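Local coordinates for protein alpha-Amylase (Thermotoga maritima, PDB 2B5D) that is an alpha-amylase of glycoside hydrolase family 57, built around a domain with a mostly parallel beta sheet and with a helical C-terminal region, at residues A[206-218]-A[392-404]. Numbering follows the deposited sequence.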
loop_
_atom_site.group_PDB
_atom_site.type_symbol
_atom_site.label_atom_id
_atom_site.label_comp_id
_atom_site.label_asym_id
_atom_site.label_seq_id
_atom_site.Cartn_x
_atom_site.Cartn_y
_atom_site.Cartn_z
ATOM N N VAL A 206 -35.066 7.466 17.754
ATOM C CA VAL A 206 -33.840 7.490 18.524
ATOM C C VAL A 206 -33.517 6.027 18.995
ATOM O O VAL A 206 -34.361 5.126 18.921
ATOM C CB VAL A 206 -33.967 8.444 19.751
ATOM C CG1 VAL A 206 -34.252 9.950 19.320
ATOM C CG2 VAL A 206 -35.042 7.974 20.657
ATOM N N ASP A 207 -32.281 5.852 19.425
ATOM C CA ASP A 207 -31.795 4.749 20.188
ATOM C C ASP A 207 -32.465 4.746 21.569
ATOM O O ASP A 207 -32.820 5.819 22.126
ATOM C CB ASP A 207 -30.295 4.925 20.435
ATOM C CG ASP A 207 -29.648 3.678 21.060
ATOM O OD1 ASP A 207 -29.714 2.609 20.421
ATOM O OD2 ASP A 207 -29.036 3.761 22.168
ATOM N N SER A 208 -32.549 3.528 22.132
ATOM C CA SER A 208 -33.080 3.229 23.432
ATOM C C SER A 208 -32.443 4.040 24.516
ATOM O O SER A 208 -33.110 4.422 25.471
ATOM C CB SER A 208 -32.804 1.720 23.745
ATOM O OG SER A 208 -33.506 0.961 22.803
ATOM N N HIS A 209 -31.150 4.293 24.381
ATOM C CA HIS A 209 -30.430 5.086 25.382
ATOM C C HIS A 209 -30.980 6.575 25.504
ATOM O O HIS A 209 -30.773 7.282 26.533
ATOM C CB HIS A 209 -28.965 5.103 24.973
ATOM C CG HIS A 209 -28.076 5.771 25.959
ATOM N ND1 HIS A 209 -27.606 7.066 25.786
ATOM C CD2 HIS A 209 -27.535 5.322 27.117
ATOM C CE1 HIS A 209 -26.830 7.385 26.811
ATOM N NE2 HIS A 209 -26.767 6.346 27.631
ATOM N N ALA A 210 -31.624 7.041 24.440
ATOM C CA ALA A 210 -32.229 8.374 24.448
ATOM C C ALA A 210 -33.338 8.483 25.492
ATOM O O ALA A 210 -33.580 9.582 26.024
ATOM C CB ALA A 210 -32.777 8.751 23.029
ATOM N N PHE A 211 -34.033 7.367 25.767
ATOM C CA PHE A 211 -35.077 7.334 26.809
ATOM C C PHE A 211 -34.476 6.914 28.136
ATOM O O PHE A 211 -34.843 7.478 29.188
ATOM C CB PHE A 211 -36.194 6.367 26.484
ATOM C CG PHE A 211 -37.142 6.805 25.359
ATOM C CD1 PHE A 211 -38.419 6.236 25.265
ATOM C CD2 PHE A 211 -36.785 7.789 24.435
ATOM C CE1 PHE A 211 -39.311 6.600 24.236
ATOM C CE2 PHE A 211 -37.641 8.151 23.397
ATOM C CZ PHE A 211 -38.917 7.565 23.297
ATOM N N TRP A 212 -33.579 5.922 28.116
ATOM C CA TRP A 212 -33.041 5.377 29.372
ATOM C C TRP A 212 -32.240 6.390 30.092
ATOM O O TRP A 212 -32.110 6.364 31.317
ATOM C CB TRP A 212 -32.153 4.128 29.145
ATOM C CG TRP A 212 -32.921 2.956 28.597
ATOM C CD1 TRP A 212 -34.258 2.692 28.771
ATOM C CD2 TRP A 212 -32.397 1.868 27.836
ATOM N NE1 TRP A 212 -34.604 1.537 28.105
ATOM C CE2 TRP A 212 -33.475 1.007 27.535
ATOM C CE3 TRP A 212 -31.121 1.541 27.370
ATOM C CZ2 TRP A 212 -33.309 -0.181 26.812
ATOM C CZ3 TRP A 212 -30.958 0.347 26.629
ATOM C CH2 TRP A 212 -32.050 -0.480 26.356
ATOM N N PHE A 213 -31.609 7.258 29.328
ATOM C CA PHE A 213 -30.666 8.153 29.943
ATOM C C PHE A 213 -31.191 9.613 30.069
ATOM O O PHE A 213 -30.467 10.488 30.522
ATOM C CB PHE A 213 -29.332 8.055 29.216
ATOM C CG PHE A 213 -28.179 8.073 30.139
ATOM C CD1 PHE A 213 -27.944 6.996 30.974
ATOM C CD2 PHE A 213 -27.377 9.198 30.236
ATOM C CE1 PHE A 213 -26.901 7.027 31.893
ATOM C CE2 PHE A 213 -26.289 9.240 31.132
ATOM C CZ PHE A 213 -26.058 8.152 31.972
ATOM N N ALA A 214 -32.453 9.830 29.682
ATOM C CA ALA A 214 -33.201 11.061 29.927
ATOM C C ALA A 214 -33.254 11.435 31.440
ATOM O O ALA A 214 -33.065 10.572 32.322
ATOM C CB ALA A 214 -34.581 10.920 29.340
ATOM N N ASP A 215 -33.490 12.708 31.758
ATOM C CA ASP A 215 -33.424 13.134 33.188
ATOM C C ASP A 215 -34.446 12.412 34.052
ATOM O O ASP A 215 -34.170 12.042 35.211
ATOM C CB ASP A 215 -33.554 14.654 33.357
ATOM C CG ASP A 215 -32.290 15.390 32.975
ATOM O OD1 ASP A 215 -32.403 16.618 32.810
ATOM O OD2 ASP A 215 -31.193 14.766 32.848
ATOM N N GLU A 216 -35.624 12.215 33.473
ATOM C CA GLU A 216 -36.598 11.245 33.993
ATOM C C GLU A 216 -36.984 10.313 32.857
ATOM O O GLU A 216 -37.355 10.774 31.765
ATOM C CB GLU A 216 -37.852 11.941 34.554
ATOM C CG GLU A 216 -38.532 11.192 35.721
ATOM C CD GLU A 216 -39.888 11.843 36.175
ATOM O OE1 GLU A 216 -39.867 12.612 37.178
ATOM O OE2 GLU A 216 -40.950 11.597 35.531
ATOM N N GLN A 217 -36.901 8.998 33.122
ATOM C CA GLN A 217 -37.172 8.002 32.101
ATOM C C GLN A 217 -38.647 8.081 31.754
ATOM O O GLN A 217 -39.481 8.213 32.631
ATOM C CB GLN A 217 -36.816 6.585 32.568
ATOM C CG GLN A 217 -35.320 6.292 32.755
ATOM C CD GLN A 217 -35.030 4.777 32.840
ATOM O OE1 GLN A 217 -33.878 4.313 32.686
ATOM N NE2 GLN A 217 -36.078 4.004 33.114
ATOM N N PRO A 218 -38.979 8.051 30.463
ATOM C CA PRO A 218 -40.373 7.837 30.040
ATOM C C PRO A 218 -41.093 6.678 30.743
ATOM O O PRO A 218 -40.543 5.579 30.869
ATOM C CB PRO A 218 -40.227 7.549 28.563
ATOM C CG PRO A 218 -39.024 8.393 28.159
ATOM C CD PRO A 218 -38.081 8.315 29.330
ATOM N N VAL A 392 -49.746 10.582 25.463
ATOM C CA VAL A 392 -48.335 10.508 25.208
ATOM C C VAL A 392 -47.710 11.448 26.182
ATOM O O VAL A 392 -48.207 12.555 26.391
ATOM C CB VAL A 392 -47.931 10.823 23.734
ATOM C CG1 VAL A 392 -49.098 11.392 22.926
ATOM C CG2 VAL A 392 -46.652 11.683 23.668
ATOM N N GLN A 393 -46.655 10.986 26.805
ATOM C CA GLN A 393 -45.874 11.742 27.758
ATOM C C GLN A 393 -44.955 12.737 27.039
ATOM O O GLN A 393 -44.576 12.498 25.879
ATOM C CB GLN A 393 -45.032 10.753 28.544
ATOM C CG GLN A 393 -44.139 11.333 29.582
ATOM C CD GLN A 393 -43.524 10.275 30.469
ATOM O OE1 GLN A 393 -43.436 10.469 31.661
ATOM N NE2 GLN A 393 -43.148 9.127 29.900
ATOM N N ILE A 394 -44.566 13.808 27.743
ATOM C CA ILE A 394 -43.669 14.795 27.203
ATOM C C ILE A 394 -42.311 14.615 27.855
ATOM O O ILE A 394 -42.193 14.586 29.084
ATOM C CB ILE A 394 -44.169 16.263 27.447
ATOM C CG1 ILE A 394 -45.470 16.512 26.708
ATOM C CG2 ILE A 394 -43.160 17.266 26.917
ATOM C CD1 ILE A 394 -46.073 17.845 27.037
ATOM N N ALA A 395 -41.264 14.532 27.046
ATOM C CA ALA A 395 -39.962 14.244 27.636
ATOM C C ALA A 395 -38.900 14.814 26.757
ATOM O O ALA A 395 -39.131 15.051 25.608
ATOM C CB ALA A 395 -39.774 12.684 27.823
ATOM N N THR A 396 -37.735 15.070 27.313
ATOM C CA THR A 396 -36.627 15.412 26.427
ATOM C C THR A 396 -35.570 14.286 26.313
ATOM O O THR A 396 -34.935 13.955 27.299
ATOM C CB THR A 396 -36.012 16.838 26.690
ATOM O OG1 THR A 396 -34.943 16.751 27.616
ATOM C CG2 THR A 396 -37.018 17.764 27.257
ATOM N N PRO A 397 -35.398 13.725 25.106
ATOM C CA PRO A 397 -34.414 12.652 24.842
ATOM C C PRO A 397 -32.971 13.043 25.154
ATOM O O PRO A 397 -32.586 14.212 25.003
ATOM C CB PRO A 397 -34.572 12.393 23.351
ATOM C CG PRO A 397 -35.895 12.918 22.997
ATOM C CD PRO A 397 -36.168 14.063 23.898
ATOM N N ALA A 398 -32.173 12.069 25.588
ATOM C CA ALA A 398 -30.797 12.316 25.943
ATOM C C ALA A 398 -29.958 12.214 24.659
ATOM O O ALA A 398 -30.398 11.623 23.691
ATOM C CB ALA A 398 -30.353 11.329 26.989
ATOM N N ASP A 399 -28.795 12.859 24.615
ATOM C CA ASP A 399 -27.847 12.689 23.502
ATOM C C ASP A 399 -27.601 11.218 23.298
ATOM O O ASP A 399 -27.327 10.493 24.264
ATOM C CB ASP A 399 -26.496 13.295 23.888
ATOM C CG ASP A 399 -26.446 14.799 23.707
ATOM O OD1 ASP A 399 -27.516 15.436 23.589
ATOM O OD2 ASP A 399 -25.303 15.342 23.658
ATOM N N SER A 400 -27.637 10.778 22.043
ATOM C CA SER A 400 -27.516 9.384 21.815
ATOM C C SER A 400 -27.362 9.041 20.340
ATOM O O SER A 400 -27.558 9.910 19.469
ATOM C CB SER A 400 -28.776 8.729 22.389
ATOM O OG SER A 400 -29.897 9.094 21.600
ATOM N N SER A 401 -26.949 7.786 20.078
ATOM C CA SER A 401 -27.085 7.163 18.762
ATOM C C SER A 401 -27.160 5.617 18.803
ATOM O O SER A 401 -26.814 5.014 19.788
ATOM C CB SER A 401 -25.983 7.599 17.798
ATOM O OG SER A 401 -24.731 7.118 18.168
ATOM N N TRP A 402 -27.620 5.022 17.714
ATOM C CA TRP A 402 -27.617 3.591 17.554
ATOM C C TRP A 402 -26.205 3.217 17.073
ATOM O O TRP A 402 -25.977 3.051 15.884
ATOM C CB TRP A 402 -28.701 3.204 16.545
ATOM C CG TRP A 402 -29.032 1.744 16.549
ATOM C CD1 TRP A 402 -28.602 0.779 17.466
ATOM C CD2 TRP A 402 -29.866 1.058 15.617
ATOM N NE1 TRP A 402 -29.135 -0.455 17.142
ATOM C CE2 TRP A 402 -29.903 -0.317 16.009
ATOM C CE3 TRP A 402 -30.580 1.457 14.487
ATOM C CZ2 TRP A 402 -30.638 -1.284 15.296
ATOM C CZ3 TRP A 402 -31.295 0.495 13.777
ATOM C CH2 TRP A 402 -31.325 -0.863 14.194
ATOM N N GLY A 403 -25.254 3.120 18.009
ATOM C CA GLY A 403 -23.881 3.470 17.678
ATOM C C GLY A 403 -22.798 2.401 17.599
ATOM O O GLY A 403 -22.669 1.542 18.501
ATOM N N ALA A 404 -22.028 2.473 16.501
ATOM C CA ALA A 404 -20.768 1.740 16.324
ATOM C C ALA A 404 -19.918 2.443 15.269
ATOM O O ALA A 404 -19.155 3.353 15.601
ATOM C CB ALA A 404 -21.005 0.249 15.956
HETATM O O HOH W 1 -33.258 14.440 29.203
HETATM O O HOH W 2 -33.526 17.113 30.382
#
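Ala210 O and Ala398 N form the one direct hydrogen bond between segments 206-218 and 392-404, although the two bury 588 Å² between them. Ala398 N donates to Ala210 O at 2.9 Å, nearly straight (166°) and on a lone pair in the carbonyl plane. The same oxygen also receives a CA-H...O contact from Pro397 CA at 3.4 Å, so two consecutive residues of the loop grip one helix carbonyl. The close approach is consistent with the small side chains of Ala210 and Ala398. The Ala398 methyl lies 4.1 Å from Phe213 CB, and Ser400 OG comes within 3.2 Å of Ala210 CB. That hydroxyl sits between its own backbone N and carbonyl carbon (chi1 69°), which turns it toward the methyl while it makes a weak bond to Ala398 O. His209 offers its ring edge to Asp399 O and Ser400 CB; its ND1 is buried here without a polar partner. Lys326 of a second subunit makes a cation-pi contact with Phe213.

Asp207 has two roles. Its OD2 accepts a capping bond from His209 N, just ahead of the turn into the helix, and is met from above the carboxylate plane (61° out of it), while OD1 lies 3.6 Å from Trp402 CD1. Arg237 pairs with this carboxylate in a salt bridge and also makes a cation-pi contact with the Trp402 ring, tying both segments to one charge. Farther along, water 1 links Asp215 N to Thr396 O, donating to the latter at 2.6 Å, and water 2 bridges their side chains.

The contact thus lays the loop between helices 382-388 and 418-436 across helix 209-212 and the loop after it, which follow strand 203-206, with Pro218, Ala395 and Pro397 resting on Ile226 of strand 226-227.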